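Long-range contact in undecaprenyl pyrophosphate synthase (Campylobacter jejuni, PDB 3UGS), which probably condenses isopentenyl diphosphate with allylic diphosphates, as a magnesium-dependent homodimeric cis-prenyltransferase, to build undecaprenyl diphosphate: residues A[156-167]-A[183-191]. Numbering follows the deposited sequence.
Sequences EENLTQNLDLPL and NFLLWQCSY
Trp187 and Gln188 dock a buried loop against the short helix 156-161 and the chain that follows it, an aromatic and amide contact within one subunit. In Trp187, CG anti to the backbone N (chi1 -179°) sets the indole beside Leu159 and Thr160. Leu159 CD1 lies over one face of its six-membered ring in a CH-pi contact. At the ring edge, and somewhat out of the ring plane, Thr160 OG1 accepts from Trp187 NE1 (3.1 Å) in a bent bond, 140° at the hydrogen. Thr160 OG1 in turn donates to Glu156 O one turn back (2.7 Å). That carbonyl also accepts the helical bond from Thr160 N, on the opposite face of its plane, so a short hydrogen-bond chain runs from the indole N-H through the hydroxyl to the helix backbone. Leu163 CD1 reaches Trp187 CD1 obliquely (3.5 Å) and also touches Gln188 NE2 (3.6 Å). The fold is the parallel-sheet architecture of the cis-prenyltransferases: 183-191 lies in the loop between strands 171-175 and 193-197, while 156-167 leads toward the first of them. Gln188, bent at chi2 (93°), turns its amide back to the incoming chain, where NE2 donates to Leu165 O (2.9 Å) almost straight and in its own amide plane. The same nitrogen donates to Glu139 of helix 136-149, whose carboxylate also takes Leu165 N. Gln188 CG packs on Leu167 O (3.5 Å), and Leu165 CD2 meets Leu185 CD2 (4.3 Å); both leucines also touch Ser55 of strand 53-60. At the dimer interface, Arg137 of the second subunit bonds Trp187 O and packs on Glu156.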
loop_
_atom_site.group_PDB
_atom_site.type_symbol
_atom_site.label_atom_id
_atom_site.label_comp_id
_atom_site.label_asym_id
_atom_site.label_seq_id
_atom_site.Cartn_x
_atom_site.Cartn_y
_atom_site.Cartn_z
ATOM N N GLU A 156 -5.073 -6.948 14.764
ATOM C CA GLU A 156 -5.426 -6.718 13.345
ATOM C C GLU A 156 -6.914 -6.639 13.058
ATOM O O GLU A 156 -7.357 -5.783 12.297
ATOM C CB GLU A 156 -4.806 -7.787 12.443
ATOM C CG GLU A 156 -3.424 -7.384 11.968
ATOM C CD GLU A 156 -2.709 -8.452 11.134
ATOM O OE1 GLU A 156 -3.185 -8.797 10.023
ATOM O OE2 GLU A 156 -1.650 -8.931 11.592
ATOM N N GLU A 157 -7.663 -7.571 13.635
ATOM C CA GLU A 157 -9.088 -7.655 13.383
ATOM C C GLU A 157 -9.813 -6.464 13.940
ATOM O O GLU A 157 -10.646 -5.869 13.278
ATOM C CB GLU A 157 -9.671 -8.912 13.944
ATOM C CG GLU A 157 -8.993 -10.178 13.407
ATOM C CD GLU A 157 -7.679 -10.564 14.137
ATOM O OE1 GLU A 157 -7.001 -9.712 14.778
ATOM O OE2 GLU A 157 -7.296 -11.752 14.036
ATOM N N ASN A 158 -9.460 -6.092 15.149
ATOM C CA ASN A 158 -10.137 -4.971 15.772
ATOM C C ASN A 158 -9.860 -3.649 15.098
ATOM O O ASN A 158 -10.714 -2.805 14.988
ATOM C CB ASN A 158 -9.834 -4.889 17.264
ATOM C CG ASN A 158 -10.650 -5.904 18.081
ATOM O OD1 ASN A 158 -11.789 -6.191 17.750
ATOM N ND2 ASN A 158 -10.064 -6.435 19.147
ATOM N N LEU A 159 -8.638 -3.474 14.634
ATOM C CA LEU A 159 -8.255 -2.246 13.956
ATOM C C LEU A 159 -8.959 -2.165 12.607
ATOM O O LEU A 159 -9.471 -1.153 12.218
ATOM C CB LEU A 159 -6.751 -2.184 13.820
ATOM C CG LEU A 159 -5.966 -1.134 13.020
ATOM C CD1 LEU A 159 -6.281 -1.116 11.529
ATOM C CD2 LEU A 159 -6.159 0.222 13.637
ATOM N N THR A 160 -8.997 -3.270 11.907
ATOM C CA THR A 160 -9.742 -3.340 10.653
ATOM C C THR A 160 -11.176 -2.854 10.808
ATOM O O THR A 160 -11.648 -1.998 10.081
ATOM C CB THR A 160 -9.734 -4.782 10.118
ATOM O OG1 THR A 160 -8.369 -5.163 9.927
ATOM C CG2 THR A 160 -10.477 -4.921 8.866
ATOM N N GLN A 161 -11.860 -3.440 11.764
ATOM C CA GLN A 161 -13.310 -3.177 11.974
ATOM C C GLN A 161 -13.589 -1.734 12.423
ATOM O O GLN A 161 -14.707 -1.276 12.430
ATOM C CB GLN A 161 -13.951 -4.136 12.985
ATOM C CG GLN A 161 -14.016 -5.571 12.497
ATOM C CD GLN A 161 -14.438 -5.673 11.013
ATOM O OE1 GLN A 161 -13.660 -6.191 10.148
ATOM N NE2 GLN A 161 -15.683 -5.201 10.698
ATOM N N ASN A 162 -12.560 -1.051 12.831
ATOM C CA ASN A 162 -12.698 0.344 13.278
ATOM C C ASN A 162 -12.182 1.395 12.307
ATOM O O ASN A 162 -12.228 2.608 12.586
ATOM C CB ASN A 162 -12.107 0.558 14.676
ATOM C CG ASN A 162 -13.011 -0.001 15.766
ATOM O OD1 ASN A 162 -14.003 0.653 16.139
ATOM N ND2 ASN A 162 -12.706 -1.215 16.254
ATOM N N LEU A 163 -11.708 0.919 11.167
ATOM C CA LEU A 163 -11.337 1.823 10.072
ATOM C C LEU A 163 -12.582 2.581 9.626
ATOM O O LEU A 163 -13.686 2.164 9.858
ATOM C CB LEU A 163 -10.690 1.101 8.902
ATOM C CG LEU A 163 -9.281 0.546 9.095
ATOM C CD1 LEU A 163 -9.022 -0.500 8.020
ATOM C CD2 LEU A 163 -8.244 1.660 9.069
ATOM N N ASP A 164 -12.372 3.759 9.039
ATOM C CA ASP A 164 -13.482 4.518 8.403
ATOM C C ASP A 164 -14.166 3.608 7.376
ATOM O O ASP A 164 -15.354 3.698 7.144
ATOM C CB ASP A 164 -12.985 5.740 7.647
ATOM C CG ASP A 164 -12.691 6.913 8.545
ATOM O OD1 ASP A 164 -12.943 6.850 9.784
ATOM O OD2 ASP A 164 -12.222 7.941 7.987
ATOM N N LEU A 165 -13.350 2.766 6.746
ATOM C CA LEU A 165 -13.787 1.826 5.698
ATOM C C LEU A 165 -13.156 0.449 5.859
ATOM O O LEU A 165 -12.130 0.146 5.271
ATOM C CB LEU A 165 -13.503 2.384 4.299
ATOM C CG LEU A 165 -14.026 1.578 3.108
ATOM C CD1 LEU A 165 -15.533 1.412 3.113
ATOM C CD2 LEU A 165 -13.555 2.273 1.853
ATOM N N PRO A 166 -13.816 -0.418 6.634
ATOM C CA PRO A 166 -13.282 -1.744 6.970
ATOM C C PRO A 166 -13.018 -2.707 5.819
ATOM O O PRO A 166 -12.223 -3.658 5.958
ATOM C CB PRO A 166 -14.373 -2.320 7.894
ATOM C CG PRO A 166 -15.074 -1.128 8.466
ATOM C CD PRO A 166 -15.114 -0.178 7.302
ATOM N N LEU A 167 -13.646 -2.432 4.702
ATOM C CA LEU A 167 -13.662 -3.371 3.551
ATOM C C LEU A 167 -12.352 -3.427 2.757
ATOM O O LEU A 167 -11.850 -2.422 2.241
ATOM C CB LEU A 167 -14.812 -3.045 2.592
ATOM C CG LEU A 167 -15.105 -4.138 1.546
ATOM C CD1 LEU A 167 -15.569 -5.458 2.140
ATOM C CD2 LEU A 167 -16.145 -3.627 0.582
ATOM N N ASN A 183 -0.940 7.461 -0.144
ATOM C CA ASN A 183 -1.675 7.455 1.158
ATOM C C ASN A 183 -3.156 7.089 1.028
ATOM O O ASN A 183 -4.011 7.541 1.791
ATOM C CB ASN A 183 -1.551 8.810 1.857
ATOM C CG ASN A 183 -1.565 8.704 3.382
ATOM O OD1 ASN A 183 -1.512 7.612 3.935
ATOM N ND2 ASN A 183 -1.646 9.841 4.062
ATOM N N PHE A 184 -3.422 6.271 0.015
ATOM C CA PHE A 184 -4.787 5.849 -0.307
ATOM C C PHE A 184 -5.062 4.420 0.129
ATOM O O PHE A 184 -4.585 3.459 -0.471
ATOM C CB PHE A 184 -5.110 6.047 -1.803
ATOM C CG PHE A 184 -6.582 5.939 -2.137
ATOM C CD1 PHE A 184 -7.549 6.533 -1.348
ATOM C CD2 PHE A 184 -6.993 5.248 -3.261
ATOM C CE1 PHE A 184 -8.895 6.419 -1.669
ATOM C CE2 PHE A 184 -8.328 5.122 -3.580
ATOM C CZ PHE A 184 -9.282 5.716 -2.784
ATOM N N LEU A 185 -5.855 4.301 1.192
ATOM C CA LEU A 185 -6.347 2.972 1.648
ATOM C C LEU A 185 -5.248 1.889 1.789
ATOM O O LEU A 185 -5.377 0.715 1.407
ATOM C CB LEU A 185 -7.362 2.449 0.656
ATOM C CG LEU A 185 -8.603 3.337 0.436
ATOM C CD1 LEU A 185 -9.445 2.761 -0.699
ATOM C CD2 LEU A 185 -9.394 3.503 1.745
ATOM N N LEU A 186 -4.149 2.293 2.369
ATOM C CA LEU A 186 -2.988 1.371 2.506
ATOM C C LEU A 186 -3.327 0.054 3.224
ATOM O O LEU A 186 -2.953 -1.053 2.823
ATOM C CB LEU A 186 -1.829 2.078 3.179
ATOM C CG LEU A 186 -1.283 3.272 2.348
ATOM C CD1 LEU A 186 -0.258 4.117 3.149
ATOM C CD2 LEU A 186 -0.693 2.801 1.015
ATOM N N TRP A 187 -4.007 0.186 4.334
ATOM C CA TRP A 187 -4.335 -0.997 5.149
ATOM C C TRP A 187 -5.193 -1.992 4.372
ATOM O O TRP A 187 -4.932 -3.198 4.288
ATOM C CB TRP A 187 -5.030 -0.593 6.432
ATOM C CG TRP A 187 -5.381 -1.746 7.332
ATOM C CD1 TRP A 187 -6.423 -2.628 7.210
ATOM C CD2 TRP A 187 -4.678 -2.143 8.541
ATOM N NE1 TRP A 187 -6.402 -3.519 8.240
ATOM C CE2 TRP A 187 -5.396 -3.257 9.073
ATOM C CE3 TRP A 187 -3.574 -1.653 9.231
ATOM C CZ2 TRP A 187 -5.018 -3.864 10.220
ATOM C CZ3 TRP A 187 -3.179 -2.278 10.356
ATOM C CH2 TRP A 187 -3.896 -3.363 10.864
ATOM N N GLN A 188 -6.224 -1.435 3.786
ATOM C CA GLN A 188 -7.205 -2.175 2.972
ATOM C C GLN A 188 -6.571 -2.855 1.726
ATOM O O GLN A 188 -7.024 -3.890 1.219
ATOM C CB GLN A 188 -8.339 -1.273 2.562
ATOM C CG GLN A 188 -9.192 -0.743 3.708
ATOM C CD GLN A 188 -8.678 0.622 4.206
ATOM O OE1 GLN A 188 -7.546 1.002 3.909
ATOM N NE2 GLN A 188 -9.526 1.369 4.942
ATOM N N CYS A 189 -5.481 -2.270 1.283
ATOM C CA CYS A 189 -4.824 -2.697 0.043
ATOM C C CYS A 189 -3.740 -3.746 0.241
ATOM O O CYS A 189 -3.014 -4.079 -0.680
ATOM C CB CYS A 189 -4.238 -1.480 -0.700
ATOM S SG CYS A 189 -5.488 -0.513 -1.643
ATOM N N SER A 190 -3.612 -4.263 1.450
ATOM C CA SER A 190 -2.466 -5.147 1.756
ATOM C C SER A 190 -2.302 -6.212 0.689
ATOM O O SER A 190 -1.188 -6.459 0.197
ATOM C CB SER A 190 -2.549 -5.810 3.136
ATOM O OG SER A 190 -3.769 -6.446 3.313
ATOM N N TYR A 191 -3.443 -6.830 0.374
ATOM C CA TYR A 191 -3.566 -7.851 -0.707
ATOM C C TYR A 191 -4.417 -7.455 -1.952
ATOM O O TYR A 191 -4.801 -8.275 -2.775
ATOM C CB TYR A 191 -4.082 -9.155 -0.127
ATOM C CG TYR A 191 -2.986 -9.867 0.603
ATOM C CD1 TYR A 191 -2.034 -10.628 -0.093
ATOM C CD2 TYR A 191 -2.849 -9.740 1.972
ATOM C CE1 TYR A 191 -0.986 -11.262 0.571
ATOM C CE2 TYR A 191 -1.799 -10.355 2.642
ATOM C CZ TYR A 191 -0.879 -11.111 1.934
ATOM O OH TYR A 191 0.141 -11.726 2.631
#